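Local coordinates for protein alcohol dehydrogenase, zinc-containing (Streptococcus pneumoniae serotype 2, PDB 5YLN) that probably oxidises alcohols to aldehydes or ketones with NAD+ as a zinc-dependent alcohol dehydrogenase, carrying a catalytic-type zinc and a second, four-cysteine zinc, at residues Ala7-Lys12 with Gly59-His64; Gln124-Arg129 with Phe324-Ile329; Thr44-Ile49 with Lys331-Phe336. All coordinates share one frame; numbering follows the deposited sequence.

Contact 1: residues Ala7-Lys12 with Gly59-His64; sequences AYTYVK and GTILGH. With ZN (zinc ion), chain E.
Leu62 and Ile61 carry the apolar centre against strand 7-12. Leu62 sends its two methyls to different tyrosines: Leu62 CD1 comes obliquely to the Tyr8 ring, 4.0 Å from Tyr8 CD2, while Leu62 CD2 rests on Tyr10 CB. The Tyr10 ring leads away from the loop, its CG opposite the backbone N (chi1 176°), and it is the CB that Leu62 meets. Leu62 CD1 also lies 3.9 Å from Tyr10 N. Ile61 serves the Ala7 end: its CD1 reaches Ala7 CB at 3.6 Å, with CG2 of the same isoleucine close behind. Strand 15-22 adds Val21 to this cluster.

The contact belongs to the GroES-like domain of the zinc-containing alcohol dehydrogenases. Here the loop leading into strand 66-72 is bridged once to the N-terminal strand, Thr9 opposite Ile61, and the same loop goes on to the metal.

Outward from the side chains, three backbone bonds tie loop to strand. Leu62 N gives an almost straight bond to Tyr8 O (2.9 Å, 171°), and Tyr10 N returns one to Thr60 O. That carbonyl also receives a CA-H contact from Thr9, whose CA lies 3.2 Å from Thr60 O. Gly59 N closes the row on Tyr10 O; Gly59 has phi 90°, where a CB would be jammed against the carbonyl O of the residue before. Thr9 OG1 turns to the Ser17 carbonyl and Thr60 OG1 to that of Gln57. At the far end of the loop His64 NE2 binds the zinc ion at 2.1 Å, a site shared with Cys42.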
loop_
_atom_site.group_PDB
_atom_site.type_symbol
_atom_site.label_atom_id
_atom_site.label_comp_id
_atom_site.label_asym_id
_atom_site.label_seq_id
_atom_site.Cartn_x
_atom_site.Cartn_y
_atom_site.Cartn_z
ATOM N N ALA A 7 24.506 21.001 25.696
ATOM C CA ALA A 7 23.834 20.307 24.604
ATOM C C ALA A 7 24.660 19.100 24.157
ATOM O O ALA A 7 25.883 19.082 24.305
ATOM C CB ALA A 7 23.599 21.252 23.429
ATOM N N TYR A 8 23.975 18.089 23.613
ATOM C CA TYR A 8 24.611 16.903 23.034
ATOM C C TYR A 8 24.599 17.034 21.514
ATOM O O TYR A 8 23.542 16.935 20.878
ATOM C CB TYR A 8 23.912 15.617 23.477
ATOM C CG TYR A 8 24.809 14.395 23.395
ATOM C CD1 TYR A 8 26.060 14.389 24.013
ATOM C CD2 TYR A 8 24.414 13.250 22.698
ATOM C CE1 TYR A 8 26.903 13.272 23.935
ATOM C CE2 TYR A 8 25.234 12.121 22.622
ATOM C CZ TYR A 8 26.477 12.137 23.239
ATOM O OH TYR A 8 27.291 11.028 23.160
ATOM N N THR A 9 25.779 17.231 20.935
ATOM C CA THR A 9 25.941 17.573 19.530
ATOM C C THR A 9 26.542 16.403 18.761
ATOM O O THR A 9 27.459 15.737 19.246
ATOM C CB THR A 9 26.859 18.796 19.365
ATOM O OG1 THR A 9 28.152 18.481 19.900
ATOM C CG2 THR A 9 26.299 20.030 20.076
ATOM N N TYR A 10 26.030 16.174 17.556
ATOM C CA TYR A 10 26.698 15.329 16.580
ATOM C C TYR A 10 27.926 16.052 16.026
ATOM O O TYR A 10 27.862 17.241 15.696
ATOM C CB TYR A 10 25.729 14.982 15.449
ATOM C CG TYR A 10 26.344 14.177 14.324
ATOM C CD1 TYR A 10 26.925 12.940 14.570
ATOM C CD2 TYR A 10 26.314 14.635 13.016
ATOM C CE1 TYR A 10 27.477 12.186 13.550
ATOM C CE2 TYR A 10 26.869 13.886 11.979
ATOM C CZ TYR A 10 27.459 12.665 12.256
ATOM O OH TYR A 10 28.027 11.896 11.247
ATOM N N VAL A 11 29.052 15.343 15.926
ATOM C CA VAL A 11 30.301 15.917 15.417
ATOM C C VAL A 11 30.676 15.338 14.053
ATOM O O VAL A 11 30.783 16.064 13.061
ATOM C CB VAL A 11 31.464 15.734 16.416
ATOM C CG1 VAL A 11 32.693 16.512 15.941
ATOM C CG2 VAL A 11 31.051 16.164 17.805
ATOM N N LYS A 12 30.865 14.028 13.986
ATOM C CA LYS A 12 31.319 13.328 12.791
ATOM C C LYS A 12 31.039 11.847 13.005
ATOM O O LYS A 12 30.683 11.435 14.111
ATOM C CB LYS A 12 32.817 13.583 12.525
ATOM C CG LYS A 12 33.729 12.849 13.503
ATOM C CD LYS A 12 35.085 13.564 13.746
ATOM C CE LYS A 12 36.045 13.454 12.573
ATOM N NZ LYS A 12 37.470 13.822 12.948
ATOM N N GLY A 59 27.823 19.449 14.299
ATOM C CA GLY A 59 27.477 20.443 15.292
ATOM C C GLY A 59 26.006 20.502 15.659
ATOM O O GLY A 59 25.637 21.261 16.563
ATOM N N THR A 60 25.147 19.726 14.998
ATOM C CA THR A 60 23.716 19.784 15.277
ATOM C C THR A 60 23.414 19.211 16.653
ATOM O O THR A 60 23.982 18.192 17.058
ATOM C CB THR A 60 22.931 18.993 14.220
ATOM O OG1 THR A 60 23.217 19.492 12.910
ATOM C CG2 THR A 60 21.450 19.105 14.466
ATOM N N ILE A 61 22.493 19.850 17.372
ATOM C CA ILE A 61 22.064 19.259 18.631
ATOM C C ILE A 61 21.112 18.107 18.335
ATOM O O ILE A 61 20.224 18.209 17.476
ATOM C CB ILE A 61 21.421 20.315 19.544
ATOM C CG1 ILE A 61 22.371 21.519 19.674
ATOM C CG2 ILE A 61 21.109 19.714 20.917
ATOM C CD1 ILE A 61 21.908 22.619 20.586
ATOM N N LEU A 62 21.338 16.984 19.007
ATOM C CA LEU A 62 20.626 15.744 18.749
ATOM C C LEU A 62 19.292 15.696 19.487
ATOM O O LEU A 62 19.004 16.498 20.379
ATOM C CB LEU A 62 21.496 14.541 19.137
ATOM C CG LEU A 62 22.628 14.227 18.155
ATOM C CD1 LEU A 62 23.664 13.333 18.782
ATOM C CD2 LEU A 62 22.102 13.595 16.885
ATOM N N GLY A 63 18.456 14.749 19.068
ATOM C CA GLY A 63 17.235 14.473 19.793
ATOM C C GLY A 63 16.007 15.165 19.236
ATOM O O GLY A 63 16.052 16.327 18.822
ATOM N N HIS A 64 14.898 14.447 19.225
ATOM C CA HIS A 64 13.652 15.029 18.769
ATOM C C HIS A 64 12.468 14.556 19.605
ATOM O O HIS A 64 11.375 14.400 19.073
ATOM C CB HIS A 64 13.413 14.704 17.284
ATOM C CG HIS A 64 13.604 13.262 16.952
ATOM N ND1 HIS A 64 14.840 12.727 16.657
ATOM C CD2 HIS A 64 12.724 12.233 16.897
ATOM C CE1 HIS A 64 14.711 11.435 16.418
ATOM N NE2 HIS A 64 13.439 11.110 16.553
HETATM ZN ZN ZN E . 12.568 9.221 16.539
#

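Contact 2: residues Gln124-Arg129 with Phe324-Ile329; sequences QAEYLR and FKLSEI
Gln124-Arg129 and Phe324-Ile329 approach without backbone pairing: the nearest CA atoms, those of Ala125 and Leu326, stay 7.7 Å apart, and no hydrogen bond crosses. The first segment is a loop at Gln124-Glu126 that runs into strand 127-129; the second leaves strand 322-325 through a short 3-10 turn and starts helix 329-337, with Glu328 at its N-cap. Both strands belong to one mixed sheet of the catalytic domain, the GroES-like part of the zinc alcohol dehydrogenase fold, where each flanks a different neighbour, 33-39 and 347-350 respectively. The contact therefore joins a piece from early in the chain to one that returns after the nucleotide-binding-type domain. Within the turn, Glu328 N bonds to Lys325 O and Ile329 N to Leu326 O, a tight fold that brings Leu326 and Ile329 out on the same side.

On the 324-329 side, these two residues make the contacts. The CG of Leu326 stands opposite its backbone N (chi1 176°), extending the branch so that CD2 lies 3.9 Å from Ala125 O and 4.2 Å from Glu126 CG. The carboxylate of Glu126 is occupied elsewhere, by Lys6 N and Ser354 OG. Ile329 crosses the Gln124 side chain at about a right angle and lays its terminal methyl over the aliphatic part. The amide beyond is held at both ends, OE1 by Tyr333 OH and NE2 by Thr40 O, which should fix its rotation. Ile329 CD1 sits 3.7 Å from Gln124 CG and 3.8 Å from Gln124 CB.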
loop_
_atom_site.group_PDB
_atom_site.type_symbol
_atom_site.label_atom_id
_atom_site.label_comp_id
_atom_site.label_asym_id
_atom_site.label_seq_id
_atom_site.Cartn_x
_atom_site.Cartn_y
_atom_site.Cartn_z
ATOM N N GLN A 124 18.043 17.376 22.998
ATOM C CA GLN A 124 19.012 16.948 24.012
ATOM C C GLN A 124 19.915 18.122 24.385
ATOM O O GLN A 124 21.108 18.170 24.060
ATOM C CB GLN A 124 19.816 15.752 23.520
ATOM C CG GLN A 124 18.974 14.500 23.579
ATOM C CD GLN A 124 19.465 13.388 22.691
ATOM O OE1 GLN A 124 20.594 13.409 22.248
ATOM N NE2 GLN A 124 18.608 12.406 22.427
ATOM N N ALA A 125 19.288 19.081 25.073
ATOM C CA ALA A 125 19.886 20.344 25.478
ATOM C C ALA A 125 18.981 20.970 26.527
ATOM O O ALA A 125 17.883 20.474 26.799
ATOM C CB ALA A 125 20.056 21.290 24.289
ATOM N N GLU A 126 19.432 22.108 27.070
ATOM C CA GLU A 126 18.665 22.786 28.112
ATOM C C GLU A 126 17.460 23.528 27.545
ATOM O O GLU A 126 16.382 23.525 28.154
ATOM C CB GLU A 126 19.540 23.776 28.873
ATOM C CG GLU A 126 20.598 23.162 29.765
ATOM C CD GLU A 126 21.457 24.237 30.448
ATOM O OE1 GLU A 126 20.893 25.021 31.238
ATOM O OE2 GLU A 126 22.678 24.312 30.168
ATOM N N TYR A 127 17.644 24.219 26.420
ATOM C CA TYR A 127 16.601 25.017 25.795
ATOM C C TYR A 127 16.503 24.635 24.329
ATOM O O TYR A 127 17.472 24.171 23.718
ATOM C CB TYR A 127 16.859 26.533 25.930
ATOM C CG TYR A 127 16.958 27.024 27.364
ATOM C CD1 TYR A 127 18.183 27.038 28.044
ATOM C CD2 TYR A 127 15.834 27.468 28.041
ATOM C CE1 TYR A 127 18.262 27.490 29.362
ATOM C CE2 TYR A 127 15.907 27.923 29.362
ATOM C CZ TYR A 127 17.110 27.927 30.013
ATOM O OH TYR A 127 17.130 28.373 31.315
ATOM N N LEU A 128 15.321 24.865 23.764
ATOM C CA LEU A 128 14.996 24.460 22.407
ATOM C C LEU A 128 14.249 25.588 21.710
ATOM O O LEU A 128 13.258 26.093 22.240
ATOM C CB LEU A 128 14.147 23.184 22.429
ATOM C CG LEU A 128 13.478 22.750 21.122
ATOM C CD1 LEU A 128 14.529 22.210 20.155
ATOM C CD2 LEU A 128 12.401 21.711 21.409
ATOM N N ARG A 129 14.706 25.974 20.524
ATOM C CA ARG A 129 13.886 26.806 19.660
ATOM C C ARG A 129 12.862 25.918 18.965
ATOM O O ARG A 129 13.222 24.920 18.327
ATOM C CB ARG A 129 14.727 27.555 18.629
ATOM C CG ARG A 129 13.860 28.062 17.485
ATOM C CD ARG A 129 14.603 28.907 16.482
ATOM N NE ARG A 129 13.659 29.346 15.454
ATOM C CZ ARG A 129 13.571 28.813 14.239
ATOM N NH1 ARG A 129 14.396 27.829 13.880
ATOM N NH2 ARG A 129 12.652 29.257 13.385
ATOM N N PHE A 324 18.164 9.034 33.684
ATOM C CA PHE A 324 19.453 9.714 33.744
ATOM C C PHE A 324 19.242 11.218 33.849
ATOM O O PHE A 324 18.193 11.762 33.482
ATOM C CB PHE A 324 20.352 9.437 32.516
ATOM C CG PHE A 324 20.627 7.979 32.264
ATOM C CD1 PHE A 324 19.750 7.221 31.498
ATOM C CD2 PHE A 324 21.774 7.362 32.778
ATOM C CE1 PHE A 324 19.996 5.880 31.253
ATOM C CE2 PHE A 324 22.030 6.008 32.535
ATOM C CZ PHE A 324 21.122 5.271 31.767
ATOM N N LYS A 325 20.283 11.880 34.333
ATOM C CA LYS A 325 20.395 13.324 34.334
ATOM C C LYS A 325 20.958 13.772 32.996
ATOM O O LYS A 325 21.737 13.055 32.361
ATOM C CB LYS A 325 21.305 13.795 35.481
ATOM C CG LYS A 325 20.743 13.554 36.893
ATOM C CD LYS A 325 21.701 14.035 37.997
ATOM C CE LYS A 325 21.128 13.704 39.388
ATOM N NZ LYS A 325 22.080 13.951 40.538
ATOM N N LEU A 326 20.554 14.973 32.569
ATOM C CA LEU A 326 21.063 15.527 31.315
ATOM C C LEU A 326 22.591 15.584 31.312
ATOM O O LEU A 326 23.230 15.236 30.312
ATOM C CB LEU A 326 20.445 16.912 31.063
ATOM C CG LEU A 326 20.870 17.766 29.857
ATOM C CD1 LEU A 326 20.899 16.957 28.554
ATOM C CD2 LEU A 326 19.940 18.981 29.710
ATOM N N SER A 327 23.197 15.982 32.432
ATOM C CA SER A 327 24.653 16.045 32.495
ATOM C C SER A 327 25.288 14.669 32.378
ATOM O O SER A 327 26.496 14.571 32.145
ATOM C CB SER A 327 25.097 16.699 33.796
ATOM O OG SER A 327 24.481 16.046 34.882
ATOM N N GLU A 328 24.506 13.604 32.544
ATOM C CA GLU A 328 25.005 12.252 32.352
ATOM C C GLU A 328 24.471 11.644 31.055
ATOM O O GLU A 328 24.326 10.426 30.950
ATOM C CB GLU A 328 24.652 11.375 33.555
ATOM C CG GLU A 328 25.172 11.894 34.915
ATOM C CD GLU A 328 26.696 11.730 35.111
ATOM O OE1 GLU A 328 27.378 11.241 34.183
ATOM O OE2 GLU A 328 27.216 12.088 36.199
ATOM N N ILE A 329 24.184 12.486 30.056
ATOM C CA ILE A 329 23.613 11.990 28.808
ATOM C C ILE A 329 24.545 10.998 28.110
ATOM O O ILE A 329 24.070 10.052 27.472
ATOM C CB ILE A 329 23.243 13.171 27.892
ATOM C CG1 ILE A 329 22.522 12.659 26.657
ATOM C CG2 ILE A 329 24.499 13.959 27.515
ATOM C CD1 ILE A 329 21.457 13.593 26.115
#

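Contact 3: residues Thr44-Ile49 with Lys331-Phe336; sequences TDLHII and KAYEVF
Apolar packing joins Leu46 and Ile49 of helix 44-49 to Tyr333 and Phe336 of helix 331-336. Leu46 splits its methyls between the two rings: Leu46 CD2 lies 3.7 Å from Tyr333 CD2, and Leu46 CD1 3.6 Å from Phe336 CD2, each meeting its ring obliquely. Leu46 and Tyr333 run past each other in opposite senses. Ile49 CD1, also oblique, comes from the other side of the Tyr333 ring plane, 3.4 Å from Tyr333 CE2, so the ring edge CD2-CE2 lies between the two aliphatic side chains. Phe336 extends from its helix with CG opposite the backbone N (chi1 -171°), which carries the ring out to Leu46.

At the hydroxyl end of Tyr333 the neighbour is the CB of Asp45. Asp45 CB stands at the ring edge, near its plane, 3.5 Å from Tyr333 OH, and the aspartate crosses the tyrosine at about a right angle. No hydrogen bond links the two residues: the OH has Gln124 as partner, whereas Asp45 OD2 accepts from Cys42 N, the backbone of a zinc ligand.

The short axes approach to 11.4 Å and cross at -104°, so the long side chains, not the backbones, bridge the gap. Helix 43-50 follows strand 33-39 and the zinc ligand Cys42; helix 329-337 follows strand 322-325, whose Phe324 packs on Ala332 and Val335, and the Tyr8 ring of strand 4-12 meets Tyr333.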
loop_
_atom_site.group_PDB
_atom_site.type_symbol
_atom_site.label_atom_id
_atom_site.label_comp_id
_atom_site.label_asym_id
_atom_site.label_seq_id
_atom_site.Cartn_x
_atom_site.Cartn_y
_atom_site.Cartn_z
ATOM N N THR A 44 17.009 6.369 15.899
ATOM C CA THR A 44 17.536 7.224 14.835
ATOM C C THR A 44 18.722 8.060 15.317
ATOM O O THR A 44 19.629 8.347 14.536
ATOM C CB THR A 44 16.419 8.131 14.283
ATOM O OG1 THR A 44 15.383 7.345 13.669
ATOM C CG2 THR A 44 16.961 9.115 13.263
ATOM N N ASP A 45 18.736 8.452 16.599
ATOM C CA ASP A 45 19.874 9.202 17.127
ATOM C C ASP A 45 21.143 8.361 17.078
ATOM O O ASP A 45 22.224 8.865 16.740
ATOM C CB ASP A 45 19.588 9.662 18.562
ATOM C CG ASP A 45 18.376 10.607 18.665
ATOM O OD1 ASP A 45 18.104 11.374 17.709
ATOM O OD2 ASP A 45 17.691 10.581 19.711
ATOM N N LEU A 46 21.036 7.077 17.439
ATOM C CA LEU A 46 22.176 6.168 17.313
ATOM C C LEU A 46 22.665 6.111 15.873
ATOM O O LEU A 46 23.870 6.153 15.610
ATOM C CB LEU A 46 21.785 4.773 17.798
ATOM C CG LEU A 46 21.272 4.746 19.237
ATOM C CD1 LEU A 46 21.010 3.327 19.684
ATOM C CD2 LEU A 46 22.291 5.442 20.129
ATOM N N HIS A 47 21.730 6.010 14.925
ATOM C CA HIS A 47 22.085 5.992 13.508
ATOM C C HIS A 47 22.798 7.275 13.092
ATOM O O HIS A 47 23.763 7.226 12.322
ATOM C CB HIS A 47 20.830 5.793 12.651
ATOM C CG HIS A 47 20.270 4.404 12.708
ATOM N ND1 HIS A 47 20.948 3.307 12.222
ATOM C CD2 HIS A 47 19.085 3.937 13.176
ATOM C CE1 HIS A 47 20.216 2.222 12.403
ATOM N NE2 HIS A 47 19.080 2.577 12.978
ATOM N N ILE A 48 22.322 8.436 13.568
ATOM C CA ILE A 48 22.982 9.697 13.223
ATOM C C ILE A 48 24.440 9.674 13.668
ATOM O O ILE A 48 25.344 10.036 12.909
ATOM C CB ILE A 48 22.241 10.897 13.838
ATOM C CG1 ILE A 48 20.892 11.137 13.167
ATOM C CG2 ILE A 48 23.119 12.161 13.759
ATOM C CD1 ILE A 48 19.972 11.982 13.999
ATOM N N ILE A 49 24.684 9.256 14.912
ATOM C CA ILE A 49 26.041 9.264 15.464
ATOM C C ILE A 49 26.943 8.319 14.686
ATOM O O ILE A 49 28.129 8.604 14.476
ATOM C CB ILE A 49 26.007 8.903 16.958
ATOM C CG1 ILE A 49 25.335 10.032 17.750
ATOM C CG2 ILE A 49 27.417 8.608 17.490
ATOM C CD1 ILE A 49 25.019 9.661 19.182
ATOM N N LYS A 331 26.312 8.669 29.556
ATOM C CA LYS A 331 25.946 7.373 30.122
ATOM C C LYS A 331 24.622 6.875 29.560
ATOM O O LYS A 331 24.444 5.667 29.366
ATOM C CB LYS A 331 25.843 7.454 31.642
ATOM C CG LYS A 331 27.153 7.525 32.394
ATOM C CD LYS A 331 26.852 7.903 33.831
ATOM C CE LYS A 331 28.116 8.109 34.652
ATOM N NZ LYS A 331 28.596 6.825 35.215
ATOM N N ALA A 332 23.668 7.785 29.337
ATOM C CA ALA A 332 22.359 7.380 28.823
ATOM C C ALA A 332 22.490 6.733 27.446
ATOM O O ALA A 332 21.868 5.703 27.165
ATOM C CB ALA A 332 21.409 8.583 28.764
ATOM N N TYR A 333 23.295 7.336 26.574
ATOM C CA TYR A 333 23.580 6.747 25.269
ATOM C C TYR A 333 24.263 5.389 25.391
ATOM O O TYR A 333 23.969 4.467 24.619
ATOM C CB TYR A 333 24.451 7.699 24.460
ATOM C CG TYR A 333 23.629 8.607 23.589
ATOM C CD1 TYR A 333 23.117 9.803 24.086
ATOM C CD2 TYR A 333 23.359 8.269 22.270
ATOM C CE1 TYR A 333 22.355 10.640 23.291
ATOM C CE2 TYR A 333 22.593 9.101 21.460
ATOM C CZ TYR A 333 22.103 10.286 21.976
ATOM O OH TYR A 333 21.352 11.118 21.185
ATOM N N GLU A 334 25.194 5.247 26.337
ATOM C CA GLU A 334 25.862 3.962 26.523
ATOM C C GLU A 334 24.864 2.854 26.845
ATOM O O GLU A 334 24.989 1.732 26.338
ATOM C CB GLU A 334 26.907 4.064 27.637
ATOM C CG GLU A 334 27.493 2.719 28.030
ATOM C CD GLU A 334 28.342 2.089 26.926
ATOM O OE1 GLU A 334 28.857 2.828 26.050
ATOM O OE2 GLU A 334 28.491 0.846 26.947
ATOM N N VAL A 335 23.866 3.152 27.686
ATOM C CA VAL A 335 22.893 2.141 28.096
ATOM C C VAL A 335 21.950 1.815 26.946
ATOM O O VAL A 335 21.655 0.647 26.669
ATOM C CB VAL A 335 22.114 2.631 29.330
ATOM C CG1 VAL A 335 20.834 1.821 29.512
ATOM C CG2 VAL A 335 23.003 2.597 30.607
ATOM N N PHE A 336 21.463 2.852 26.262
ATOM C CA PHE A 336 20.528 2.666 25.159
ATOM C C PHE A 336 21.156 1.893 23.999
ATOM O O PHE A 336 20.545 0.965 23.459
ATOM C CB PHE A 336 20.019 4.028 24.688
ATOM C CG PHE A 336 18.896 3.949 23.698
ATOM C CD1 PHE A 336 17.687 3.357 24.049
ATOM C CD2 PHE A 336 19.038 4.494 22.439
ATOM C CE1 PHE A 336 16.646 3.281 23.140
ATOM C CE2 PHE A 336 17.977 4.454 21.527
ATOM C CZ PHE A 336 16.784 3.843 21.881
#

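In the fold
The three contacts meet around Gln124, Tyr333 and Leu62, on one side of the chain's centre. Contacts 1 and 2 join through backbone: Tyr8 N lies 2.9 Å from Gln124 O, and Gln124 N 2.9 Å from Leu62 O. Contact 2 reaches contact 3 by Gln124 OE1 and Tyr333 OH, 2.6 Å apart, and contact 1 meets contact 3 where the Tyr8 and Tyr333 rings touch. The zinc site lies beside all of this: contact 1 supplies its ligand His64, while the nearest side-chain atoms of Asp45 and Gln124 are about 6 Å and 9 Å from the metal. Centres of contacts 2 and 3 are 14 Å apart.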